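Local coordinates for protein amine Dehydrogenase (PDB 1JMX) that probably carries electrons through its two covalently bound c-type hemes, as the alpha subunit of a quinohemoprotein amine dehydrogenase, at residues A[78-81]-A[87-90]; A[376-381]-A[387-392]; A[416-421]-A[429-434]; A[435-438]-A[442-445]; A[449-454]-A[458-463]. All blocks are in the same frame, centred on the assembly; numbering follows the deposited sequence.

Contact 1: residues A[78-81]-A[87-90]; sequences VRYA and NTVE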
# COMPACT_ATOMS: atom_id res chain seq x y z
N VAL A 78 -9.72 -8.20 -15.42
CA VAL A 78 -8.66 -7.53 -14.68
C VAL A 78 -8.10 -6.31 -15.42
O VAL A 78 -7.03 -5.79 -15.06
CB VAL A 78 -7.51 -8.51 -14.24
CG1 VAL A 78 -7.97 -9.38 -13.08
CG2 VAL A 78 -7.07 -9.40 -15.39
N ARG A 79 -8.85 -5.81 -16.40
CA ARG A 79 -8.41 -4.66 -17.17
C ARG A 79 -8.45 -3.34 -16.38
O ARG A 79 -7.80 -2.37 -16.77
CB ARG A 79 -9.21 -4.54 -18.47
CG ARG A 79 -9.01 -5.73 -19.42
CD ARG A 79 -9.54 -5.44 -20.83
NE ARG A 79 -8.86 -4.29 -21.43
CZ ARG A 79 -7.68 -4.36 -22.04
NH1 ARG A 79 -7.04 -5.51 -22.15
NH2 ARG A 79 -7.10 -3.25 -22.48
N TYR A 80 -9.17 -3.33 -15.27
CA TYR A 80 -9.28 -2.15 -14.41
C TYR A 80 -7.92 -1.68 -13.89
O TYR A 80 -7.75 -0.51 -13.57
CB TYR A 80 -10.22 -2.39 -13.23
CG TYR A 80 -9.84 -3.55 -12.33
CD1 TYR A 80 -10.40 -4.81 -12.52
CD2 TYR A 80 -8.93 -3.39 -11.29
CE1 TYR A 80 -10.06 -5.89 -11.71
CE2 TYR A 80 -8.57 -4.46 -10.46
CZ TYR A 80 -9.14 -5.71 -10.68
OH TYR A 80 -8.80 -6.79 -9.91
N ALA A 81 -6.97 -2.61 -13.78
CA ALA A 81 -5.62 -2.31 -13.29
C ALA A 81 -4.87 -1.42 -14.28
O ALA A 81 -4.25 -0.43 -13.89
CB ALA A 81 -4.84 -3.60 -13.02
N ASN A 87 -10.12 2.45 -7.28
CA ASN A 87 -11.16 2.30 -6.27
C ASN A 87 -11.87 0.96 -6.45
O ASN A 87 -12.83 0.65 -5.75
CB ASN A 87 -12.18 3.45 -6.33
CG ASN A 87 -11.65 4.72 -5.71
OD1 ASN A 87 -11.01 4.69 -4.66
ND2 ASN A 87 -11.93 5.86 -6.35
N THR A 88 -11.38 0.16 -7.39
CA THR A 88 -11.95 -1.15 -7.68
C THR A 88 -11.78 -2.07 -6.48
O THR A 88 -10.70 -2.17 -5.90
CB THR A 88 -11.28 -1.81 -8.91
OG1 THR A 88 -11.60 -1.07 -10.09
CG2 THR A 88 -11.76 -3.25 -9.09
N VAL A 89 -12.88 -2.69 -6.07
CA VAL A 89 -12.88 -3.63 -4.96
C VAL A 89 -12.64 -4.99 -5.61
O VAL A 89 -13.51 -5.52 -6.31
CB VAL A 89 -14.24 -3.62 -4.21
CG1 VAL A 89 -14.20 -4.61 -3.06
CG2 VAL A 89 -14.54 -2.22 -3.70
N GLU A 90 -11.45 -5.53 -5.42
CA GLU A 90 -11.10 -6.82 -6.02
C GLU A 90 -11.82 -8.02 -5.44
O GLU A 90 -12.09 -8.08 -4.24
CB GLU A 90 -9.59 -7.04 -5.95
CG GLU A 90 -8.79 -6.00 -6.67
CD GLU A 90 -7.35 -6.40 -6.83
OE1 GLU A 90 -6.70 -6.64 -5.80
OE2 GLU A 90 -6.88 -6.48 -7.98

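Contact 2: residues A[376-381]-A[387-392]; sequences IARIGE and PKVQGR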
# COMPACT_ATOMS: atom_id res chain seq x y z
N ILE A 376 -11.63 5.94 -2.15
CA ILE A 376 -10.51 6.49 -1.40
C ILE A 376 -10.02 7.81 -1.99
O ILE A 376 -9.64 7.88 -3.16
CB ILE A 376 -9.30 5.48 -1.38
CG1 ILE A 376 -9.70 4.18 -0.67
CG2 ILE A 376 -8.07 6.12 -0.73
CD1 ILE A 376 -10.02 4.34 0.78
N ALA A 377 -10.04 8.85 -1.16
CA ALA A 377 -9.54 10.17 -1.53
C ALA A 377 -8.21 10.30 -0.80
O ALA A 377 -8.02 9.69 0.25
CB ALA A 377 -10.51 11.25 -1.06
N ARG A 378 -7.26 11.05 -1.34
CA ARG A 378 -5.97 11.17 -0.68
C ARG A 378 -5.47 12.61 -0.60
O ARG A 378 -5.63 13.39 -1.54
CB ARG A 378 -4.92 10.30 -1.38
CG ARG A 378 -5.44 8.96 -1.89
CD ARG A 378 -4.38 8.11 -2.56
NE ARG A 378 -3.54 7.47 -1.56
CZ ARG A 378 -3.40 6.16 -1.40
NH1 ARG A 378 -4.04 5.30 -2.18
NH2 ARG A 378 -2.68 5.72 -0.38
N ILE A 379 -4.89 12.97 0.53
CA ILE A 379 -4.34 14.30 0.68
C ILE A 379 -3.13 14.37 -0.25
O ILE A 379 -2.63 13.34 -0.70
CB ILE A 379 -3.91 14.59 2.15
CG1 ILE A 379 -2.86 13.59 2.62
CG2 ILE A 379 -5.13 14.58 3.08
CD1 ILE A 379 -2.43 13.76 4.07
N GLY A 380 -2.71 15.58 -0.58
CA GLY A 380 -1.57 15.74 -1.46
C GLY A 380 -1.17 17.19 -1.56
O GLY A 380 -1.67 18.04 -0.81
N GLU A 381 -0.25 17.46 -2.48
CA GLU A 381 0.27 18.80 -2.73
C GLU A 381 0.70 19.49 -1.44
O GLU A 381 1.13 18.82 -0.51
CB GLU A 381 -0.75 19.62 -3.53
CG GLU A 381 -0.86 19.15 -4.99
CD GLU A 381 -2.24 19.34 -5.61
OE1 GLU A 381 -2.85 20.42 -5.41
OE2 GLU A 381 -2.72 18.40 -6.29
N PRO A 387 0.16 14.43 -5.90
CA PRO A 387 -1.05 15.24 -6.09
C PRO A 387 -2.23 14.77 -5.22
O PRO A 387 -2.23 13.65 -4.70
CB PRO A 387 -1.36 15.02 -7.57
CG PRO A 387 -1.06 13.57 -7.72
CD PRO A 387 0.27 13.42 -6.98
N LYS A 388 -3.22 15.64 -5.05
CA LYS A 388 -4.41 15.28 -4.28
C LYS A 388 -5.24 14.31 -5.12
O LYS A 388 -5.25 14.39 -6.35
CB LYS A 388 -5.27 16.52 -3.99
CG LYS A 388 -4.56 17.63 -3.27
CD LYS A 388 -5.53 18.72 -2.89
CE LYS A 388 -4.85 19.85 -2.13
NZ LYS A 388 -5.84 20.78 -1.53
N VAL A 389 -5.86 13.34 -4.46
CA VAL A 389 -6.71 12.37 -5.14
C VAL A 389 -8.14 12.70 -4.72
O VAL A 389 -8.51 12.56 -3.56
CB VAL A 389 -6.34 10.91 -4.76
CG1 VAL A 389 -7.35 9.94 -5.33
CG2 VAL A 389 -4.94 10.58 -5.27
N GLN A 390 -8.91 13.20 -5.68
CA GLN A 390 -10.29 13.59 -5.46
C GLN A 390 -11.28 12.44 -5.35
O GLN A 390 -11.06 11.33 -5.86
CB GLN A 390 -10.80 14.44 -6.63
CG GLN A 390 -10.05 15.70 -6.94
CD GLN A 390 -10.49 16.30 -8.27
OE1 GLN A 390 -11.05 15.61 -9.12
NE2 GLN A 390 -10.24 17.59 -8.44
N GLY A 391 -12.39 12.73 -4.68
CA GLY A 391 -13.48 11.78 -4.58
C GLY A 391 -14.41 12.34 -5.65
O GLY A 391 -14.62 13.55 -5.71
N ARG A 392 -14.89 11.50 -6.56
CA ARG A 392 -15.80 11.98 -7.61
C ARG A 392 -17.03 11.12 -7.57
O ARG A 392 -16.95 9.90 -7.71
CB ARG A 392 -15.13 11.93 -8.97
CG ARG A 392 -14.02 12.95 -9.11
CD ARG A 392 -13.37 12.85 -10.46
NE ARG A 392 -12.71 14.10 -10.80
CZ ARG A 392 -13.27 15.06 -11.51
NH1 ARG A 392 -14.51 14.93 -11.97
NH2 ARG A 392 -12.60 16.18 -11.73
O HOH W 1 -11.07 8.68 -5.34
O HOH W 2 -1.75 11.77 -2.85

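Contact 3: residues A[416-421]-A[429-434]; sequences WKVEPF and EDVKFA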
# COMPACT_ATOMS: atom_id res chain seq x y z
N TRP A 416 -24.78 17.86 -3.11
CA TRP A 416 -23.83 17.02 -2.42
C TRP A 416 -23.31 17.64 -1.15
O TRP A 416 -23.06 18.84 -1.08
CB TRP A 416 -22.64 16.71 -3.32
CG TRP A 416 -23.01 15.89 -4.49
CD1 TRP A 416 -23.39 16.34 -5.72
CD2 TRP A 416 -23.05 14.47 -4.56
NE1 TRP A 416 -23.66 15.29 -6.55
CE2 TRP A 416 -23.46 14.12 -5.87
CE3 TRP A 416 -22.78 13.45 -3.64
CZ2 TRP A 416 -23.61 12.80 -6.28
CZ3 TRP A 416 -22.93 12.13 -4.05
CH2 TRP A 416 -23.34 11.82 -5.36
N LYS A 417 -23.18 16.80 -0.13
CA LYS A 417 -22.63 17.21 1.15
C LYS A 417 -21.88 16.06 1.80
O LYS A 417 -21.96 14.91 1.37
CB LYS A 417 -23.70 17.78 2.09
CG LYS A 417 -24.76 16.81 2.54
CD LYS A 417 -25.66 17.49 3.57
CE LYS A 417 -27.04 16.85 3.64
NZ LYS A 417 -26.95 15.41 3.97
N VAL A 418 -21.15 16.40 2.85
CA VAL A 418 -20.35 15.46 3.59
C VAL A 418 -20.73 15.51 5.08
O VAL A 418 -21.01 16.58 5.63
CB VAL A 418 -18.84 15.81 3.37
CG1 VAL A 418 -18.02 15.62 4.64
CG2 VAL A 418 -18.29 14.97 2.23
N GLU A 419 -20.78 14.34 5.71
CA GLU A 419 -21.11 14.25 7.13
C GLU A 419 -20.18 13.24 7.78
O GLU A 419 -19.71 12.33 7.11
CB GLU A 419 -22.54 13.76 7.32
CG GLU A 419 -23.55 14.53 6.50
CD GLU A 419 -24.96 14.31 6.97
OE1 GLU A 419 -25.39 13.12 7.06
OE2 GLU A 419 -25.63 15.32 7.25
N PRO A 420 -19.89 13.40 9.08
CA PRO A 420 -19.01 12.48 9.80
C PRO A 420 -19.57 11.07 9.66
O PRO A 420 -20.78 10.87 9.79
CB PRO A 420 -19.13 12.95 11.24
CG PRO A 420 -19.34 14.42 11.08
CD PRO A 420 -20.34 14.49 9.97
N PHE A 421 -18.71 10.11 9.36
CA PHE A 421 -19.16 8.73 9.21
C PHE A 421 -19.45 8.09 10.56
O PHE A 421 -20.36 7.26 10.68
CB PHE A 421 -18.12 7.91 8.45
CG PHE A 421 -18.57 6.52 8.11
CD1 PHE A 421 -19.41 6.30 7.02
CD2 PHE A 421 -18.17 5.43 8.88
CE1 PHE A 421 -19.84 5.01 6.69
CE2 PHE A 421 -18.59 4.14 8.56
CZ PHE A 421 -19.43 3.93 7.46
N GLU A 429 -13.41 16.39 14.25
CA GLU A 429 -13.73 17.46 13.32
C GLU A 429 -13.23 17.18 11.90
O GLU A 429 -12.66 18.06 11.25
CB GLU A 429 -13.14 18.78 13.82
CG GLU A 429 -13.57 19.16 15.23
CD GLU A 429 -13.20 20.59 15.57
OE1 GLU A 429 -11.99 20.89 15.66
OE2 GLU A 429 -14.12 21.41 15.72
N ASP A 430 -13.47 15.96 11.43
CA ASP A 430 -13.05 15.53 10.10
C ASP A 430 -13.66 16.34 8.95
O ASP A 430 -12.97 16.65 7.98
CB ASP A 430 -13.39 14.06 9.89
CG ASP A 430 -12.44 13.12 10.61
OD1 ASP A 430 -11.51 13.59 11.28
OD2 ASP A 430 -12.64 11.90 10.48
N VAL A 431 -14.94 16.65 9.06
CA VAL A 431 -15.65 17.41 8.03
C VAL A 431 -15.07 18.81 7.83
O VAL A 431 -15.23 19.41 6.78
CB VAL A 431 -17.16 17.50 8.37
CG1 VAL A 431 -17.85 18.61 7.59
CG2 VAL A 431 -17.81 16.18 8.07
N LYS A 432 -14.34 19.30 8.83
CA LYS A 432 -13.74 20.63 8.76
C LYS A 432 -12.34 20.64 8.16
O LYS A 432 -11.94 21.61 7.51
CB LYS A 432 -13.70 21.23 10.17
CG LYS A 432 -13.04 22.59 10.26
CD LYS A 432 -13.17 23.12 11.67
CE LYS A 432 -12.39 24.41 11.86
NZ LYS A 432 -12.49 24.87 13.29
N PHE A 433 -11.60 19.56 8.37
CA PHE A 433 -10.24 19.47 7.88
C PHE A 433 -10.00 18.58 6.66
O PHE A 433 -9.11 18.86 5.87
CB PHE A 433 -9.32 19.01 9.02
CG PHE A 433 -9.31 19.93 10.21
CD1 PHE A 433 -9.92 19.55 11.41
CD2 PHE A 433 -8.66 21.15 10.16
CE1 PHE A 433 -9.87 20.38 12.53
CE2 PHE A 433 -8.60 21.99 11.27
CZ PHE A 433 -9.21 21.60 12.46
N ALA A 434 -10.82 17.55 6.50
CA ALA A 434 -10.66 16.59 5.40
C ALA A 434 -10.64 17.17 3.99
O ALA A 434 -10.00 16.62 3.10
CB ALA A 434 -11.70 15.48 5.51

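Contact 4: residues A[435-438]-A[442-445]; sequences GKMQ and VFVP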
# COMPACT_ATOMS: atom_id res chain seq x y z
N GLY A 435 -11.36 18.27 3.79
CA GLY A 435 -11.39 18.89 2.48
C GLY A 435 -12.72 19.56 2.23
O GLY A 435 -13.47 19.82 3.18
N LYS A 436 -13.04 19.80 0.96
CA LYS A 436 -14.29 20.46 0.61
C LYS A 436 -15.07 19.77 -0.49
O LYS A 436 -14.53 19.43 -1.54
CB LYS A 436 -14.04 21.93 0.25
CG LYS A 436 -13.10 22.15 -0.93
CD LYS A 436 -12.76 23.64 -1.13
CE LYS A 436 -11.85 23.87 -2.34
NZ LYS A 436 -10.56 23.13 -2.21
N MET A 437 -16.34 19.49 -0.19
CA MET A 437 -17.24 18.88 -1.15
C MET A 437 -17.83 20.02 -1.96
O MET A 437 -18.36 20.99 -1.41
CB MET A 437 -18.36 18.12 -0.43
CG MET A 437 -19.39 17.50 -1.36
SD MET A 437 -18.67 16.23 -2.41
CE MET A 437 -19.02 14.77 -1.45
N GLN A 438 -17.67 19.93 -3.27
CA GLN A 438 -18.19 20.95 -4.16
C GLN A 438 -19.58 20.54 -4.63
O GLN A 438 -19.94 19.36 -4.60
CB GLN A 438 -17.25 21.12 -5.34
CG GLN A 438 -15.83 21.39 -4.93
CD GLN A 438 -14.88 21.46 -6.10
OE1 GLN A 438 -15.16 20.92 -7.18
NE2 GLN A 438 -13.75 22.13 -5.91
N VAL A 442 -17.68 16.76 -6.62
CA VAL A 442 -16.24 16.54 -6.59
C VAL A 442 -15.73 16.97 -5.23
O VAL A 442 -15.93 18.11 -4.81
CB VAL A 442 -15.53 17.39 -7.68
CG1 VAL A 442 -14.03 17.37 -7.48
CG2 VAL A 442 -15.86 16.86 -9.05
N PHE A 443 -15.11 16.03 -4.52
CA PHE A 443 -14.53 16.31 -3.21
C PHE A 443 -13.03 16.56 -3.35
O PHE A 443 -12.30 15.70 -3.85
CB PHE A 443 -14.77 15.15 -2.23
CG PHE A 443 -14.29 15.44 -0.84
CD1 PHE A 443 -15.12 16.06 0.08
CD2 PHE A 443 -13.00 15.10 -0.45
CE1 PHE A 443 -14.68 16.35 1.38
CE2 PHE A 443 -12.55 15.38 0.85
CZ PHE A 443 -13.39 16.00 1.76
N VAL A 444 -12.59 17.74 -2.94
CA VAL A 444 -11.18 18.12 -3.00
C VAL A 444 -10.59 18.00 -1.60
O VAL A 444 -10.91 18.81 -0.72
CB VAL A 444 -11.01 19.58 -3.53
CG1 VAL A 444 -9.55 20.01 -3.46
CG2 VAL A 444 -11.53 19.68 -4.97
N PRO A 445 -9.75 16.97 -1.35
CA PRO A 445 -9.13 16.76 -0.04
C PRO A 445 -8.16 17.86 0.37
O PRO A 445 -7.72 18.66 -0.47
CB PRO A 445 -8.44 15.41 -0.21
CG PRO A 445 -8.11 15.37 -1.66
CD PRO A 445 -9.36 15.91 -2.30
O HOH W 3 -9.91 21.41 0.23

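Contact 5: residues A[449-454]-A[458-463]; sequences GPNPER and TNNAGN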
# COMPACT_ATOMS: atom_id res chain seq x y z
N GLY A 449 0.83 16.70 4.70
CA GLY A 449 1.64 17.10 5.84
C GLY A 449 0.88 17.12 7.15
O GLY A 449 -0.33 16.95 7.18
N PRO A 450 1.59 17.25 8.28
CA PRO A 450 0.92 17.29 9.58
C PRO A 450 0.19 18.63 9.67
O PRO A 450 0.65 19.63 9.11
CB PRO A 450 2.08 17.25 10.58
CG PRO A 450 3.23 16.67 9.80
CD PRO A 450 3.06 17.29 8.44
N ASN A 451 -0.95 18.66 10.34
CA ASN A 451 -1.70 19.90 10.46
C ASN A 451 -1.75 20.35 11.92
O ASN A 451 -2.51 19.81 12.72
CB ASN A 451 -3.12 19.74 9.91
CG ASN A 451 -3.88 21.05 9.84
OD1 ASN A 451 -5.04 21.07 9.42
ND2 ASN A 451 -3.25 22.14 10.23
N PRO A 452 -0.95 21.38 12.27
CA PRO A 452 -0.87 21.95 13.62
C PRO A 452 -2.23 22.26 14.28
O PRO A 452 -2.37 22.15 15.50
CB PRO A 452 -0.04 23.22 13.40
CG PRO A 452 0.87 22.82 12.32
CD PRO A 452 -0.04 22.09 11.36
N GLU A 453 -3.21 22.64 13.46
CA GLU A 453 -4.56 22.96 13.94
C GLU A 453 -5.36 21.75 14.41
O GLU A 453 -6.37 21.90 15.10
CB GLU A 453 -5.36 23.67 12.84
CG GLU A 453 -4.89 25.08 12.53
CD GLU A 453 -5.02 26.01 13.73
OE1 GLU A 453 -6.18 26.33 14.12
OE2 GLU A 453 -3.97 26.41 14.30
N ARG A 454 -4.91 20.56 14.04
CA ARG A 454 -5.61 19.35 14.42
C ARG A 454 -5.05 18.70 15.69
O ARG A 454 -3.97 19.05 16.15
CB ARG A 454 -5.57 18.34 13.28
CG ARG A 454 -6.18 18.83 11.99
CD ARG A 454 -6.64 17.66 11.12
NE ARG A 454 -7.80 17.00 11.71
CZ ARG A 454 -8.49 16.02 11.13
NH1 ARG A 454 -8.14 15.55 9.95
NH2 ARG A 454 -9.57 15.55 11.72
N THR A 458 -2.25 16.07 13.46
CA THR A 458 -2.51 15.09 12.42
C THR A 458 -2.83 15.62 11.02
O THR A 458 -3.03 16.81 10.81
CB THR A 458 -3.59 14.07 12.88
OG1 THR A 458 -3.55 12.92 12.03
CG2 THR A 458 -4.98 14.70 12.82
N ASN A 459 -2.85 14.71 10.05
CA ASN A 459 -3.15 15.05 8.67
C ASN A 459 -4.62 15.36 8.46
O ASN A 459 -5.48 15.02 9.29
CB ASN A 459 -2.76 13.90 7.74
CG ASN A 459 -1.40 13.32 8.06
OD1 ASN A 459 -1.30 12.34 8.78
ND2 ASN A 459 -0.35 13.94 7.54
N ASN A 460 -4.92 15.95 7.32
CA ASN A 460 -6.27 16.32 6.94
C ASN A 460 -7.01 15.11 6.37
O ASN A 460 -7.60 15.16 5.29
CB ASN A 460 -6.22 17.48 5.96
CG ASN A 460 -5.57 18.72 6.56
OD1 ASN A 460 -5.86 19.08 7.70
ND2 ASN A 460 -4.67 19.35 5.81
N ALA A 461 -6.93 14.01 7.11
CA ALA A 461 -7.57 12.76 6.75
C ALA A 461 -8.96 12.74 7.41
O ALA A 461 -9.22 13.53 8.32
CB ALA A 461 -6.73 11.57 7.24
N GLY A 462 -9.84 11.86 6.94
CA GLY A 462 -11.17 11.78 7.51
C GLY A 462 -11.99 10.58 7.08
O GLY A 462 -11.73 9.97 6.05
N ASN A 463 -12.98 10.24 7.91
CA ASN A 463 -13.88 9.13 7.64
C ASN A 463 -15.22 9.82 7.37
O ASN A 463 -15.90 10.26 8.29
CB ASN A 463 -13.96 8.22 8.87
CG ASN A 463 -14.47 6.84 8.55
OD1 ASN A 463 -14.91 6.58 7.44
ND2 ASN A 463 -14.41 5.95 9.53
O HOH W 4 -2.66 16.69 5.80

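Contact 1: residues A[78-81]-A[87-90]
Tyr80 meets Thr88 and Glu90 in a surface contact of one aromatic ring with a methyl group and a carboxylate, within the loop that joins helix 54-67 to helix 94-100 in the heme-binding part of the chain. The ring leaves a type I beta turn running from Val78 to Ala81, with CG set between the backbone N and the carbonyl carbon, and this projects it at the second segment. Thr88 CG2 sits almost centrally over one ring face: it lies 3.6 Å from the centroid of the Tyr80 ring and 11° off the ring normal, a CH-pi contact. The Thr88 hydroxyl, OG1, is engaged by the carbonyl of Arg85. At the far end of the ring, Tyr80 OH donates a hydrogen bond to Glu90 OE2 at 2.7 Å. The oxygen is approached on its anti side, 20° out of the carboxylate plane, and the planes of ring and carboxylate stand 87° apart. Glu90 CG adds a second touch, 3.3 Å from Tyr80 OH. The same carboxylate accepts the backbone N-H groups of Gly106 and Ala107, where helix 107-110 begins, and a chain of another protein packs against Glu90. Three donors thus share the two carboxylate oxygens, OE2 taking both the phenol and Ala107 N, a pattern that would probably stabilise the negative charge and hold the carboxylate in a fixed rotation.

Contact 2: residues A[376-381]-A[387-392]
Ile376 O packs on Val389 CG1 at 3.8 Å, and a water donates to both Ile376 O and Gln390 O, at the end of the contact where strand 367-378 is still regular. Ala377 follows, its CA lying 3.3 Å from Val389 O. Arg378 makes a single antiparallel bridge with Val389, a hydrogen-bonded pair: Arg378 N gives to Val389 O at 3.0 Å, in the carbonyl plane and on a lone pair, and Val389 N returns to Arg378 O at 2.9 Å with an N-H...O angle of 172°. The two side chains run side by side in the same direction, Arg378 CG against Val389 CB at 3.6 Å. Beyond CG the arginine bends at chi3 (78°) and turns its guanidinium to an acidic side chain of another protein chain. At Ile379 the direct backbone pairing ends, and a second water bridges the carbonyls of Ile379 and Pro387. Gly380 passes close to Lys388, their CA atoms 4.0 Å apart, where a CB on the glycine would collide with Pro387 O and Lys388 N. Glu381 folds back: its OE2 accepts Lys388 N at 3.1 Å, the N-H pointing in nearly straight from above the carboxylate plane. Strand 476-484 runs beside the first segment, bonding Ala377 and Ile379, whereas Gly391 pairs with Phe443 of strand 442-445 and Lys388 NZ reaches Pro445 O.

Contact 3: residues A[416-421]-A[429-434]
Val431 carries this contact, pushing one methyl against Val418 and Pro420 in a small apolar patch that buries only 150 Å² between the segments. All the cross-segment interactions are apolar. Val431 CG2 stands 3.5 Å from Val418 CG1, tighter than ordinary van der Waals packing, and the two valine side chains point in opposite senses and pass alongside one another. The same methyl touches Pro420 CD at 3.6 Å, and Pro420 CG slightly farther off, with the proline ring and the valine crossing at about a right angle. Between these two residues it also comes to 3.8 Å from Glu419 C, so it rests over the strand backbone as well. Val431 CG2 reaches this place because it is turned opposite the carbonyl carbon, next to the backbone N, while CG1 takes the position anti to N (chi1 163°). Val418 has an unusual chi1 of 142°, far from a staggered value, in keeping with the tight approach of its CG1.

Polar interactions stay within each segment or go elsewhere. Lys417 NZ and Glu419 OE2 form a salt bridge at 3.5 Å on the strand, and Asp430 sends its carboxylate to Arg454 and to the backbone N of Asn463.

Glu429 has two roles: with positive phi it closes helix 423-427 in a Schellman motif, and it is also the N-cap residue of helix 430-433, its carbonyl accepting Lys432 N at 3.2 Å. This is a short helical connection in domain IV, folded back over the side of strand 406-420 that carries Val418.

Contact 4: residues A[435-438]-A[442-445]
Lys436 and Val444 exchange the two central hydrogen bonds of an antiparallel beta hairpin: Lys436 N to Val444 O at 2.9 Å, and Val444 N to Lys436 O at the same length with an N-H...O angle of 168°. A third bond, Gln438 N to Val442 O at 3.0 Å, continues the pairing towards the turn. The axes of strands 435-437 and 442-445 approach to 4.6 Å, their directions 171° apart. Val444 O has a further donor, a water that also accepts from Lys436 NZ; the lysine chain runs alongside Val444 and bends at its last torsion, which brings NZ to 3.5 Å from Val444 CG1. Gly435 comes within 3.2 Å of Val444 O through its CA, and its backbone angles by themselves call for glycine, because a CB would press on the preceding carbonyl O; it would also strike Val444 O and the Phe443 ring. That ring, extended back across the hairpin by a CG anti to the backbone N (chi1 -175°), has Lys436 N over one face and approaches Gly435 CA with CZ at 3.6 Å. Met437 crosses it at about a right angle, CB to Phe443 CD1 3.9 Å. Replacing Phe443 by an alanine would probably open a gap beside Gly435 CA and Met437 CB. Phe443 also touches Met481 and Val483 of strand 476-484, and Met437 packs on Trp416 and Val418 of strand 406-420; through Phe443 and Gly391 the hairpin joins the sheet beside strand 391-400.

Contact 5: residues A[449-454]-A[458-463]
Arg454 lies across Thr458 and reaches along the second segment to two backbone carbonyls. Its side chain crosses the threonine obliquely, with Thr458 CG2 over one face of the guanidinium and 3.7 Å from Arg454 CB. A bend at chi3 turns the guanidinium so that NH1 meets Ala461 O at 2.8 Å, on a lone pair of that carbonyl and within 1° of the guanidinium plane. The same NH1 makes a weak, bent bond to Asn459 O. These two carbonyls flank Asn460, the centre of an inverse gamma turn, so one nitrogen spans the turn. A methionine in place of Arg454 would probably leave Ala461 O without its donor and Asp430 without the positive charge it meets in a salt bridge with Arg454 NH2.

Asn451 and Asn460 come together at about a right angle, their amide planes 79° apart. Beside them Asn451 N donates to Thr458 O at 2.8 Å from well above the carbonyl plane, and Arg454 N bonds back to Asn451 O to close a type I turn. Asn459 has CG opposite its carbonyl carbon (chi1 -45°), which brings ND2 to 3.0 Å from Gly449 O in a weak bond; a water links that same Gly449 O to Asn460 N. Another protein chain accepts from this ND2 and also bonds Asn459 OD1 and Thr458 OG1.

Phe433 of helix 430-433 packs on Asn451, Arg454 and Asn460, while Gly462 bonds to Val483 and Asn463 to Phe421, where strand 462-470 enters the sheet between strands 406-420 and 476-484.

In the fold
From the N terminus, contact 1 closes a five-residue loop in the heme-binding region; the other four follow in domain IV. All five are in series along the chain, none enclosing or crossing another. Asn87 of contact 1 nevertheless bonds Ile376 of contact 2, tying the heme-binding region to domain IV. Contact 2 closes the connection between strands 367-378 and 391-400, contact 3 the helical excursion after strand 406-420, contact 4 the tight hairpin that follows directly, and contact 5 the loop leading into strand 462-470. Gly391 and Phe443 join contacts 2 and 4, the Asp430–Arg454 salt bridge joins 3 and 5, and Ile379 packs contact 2 on contact 5.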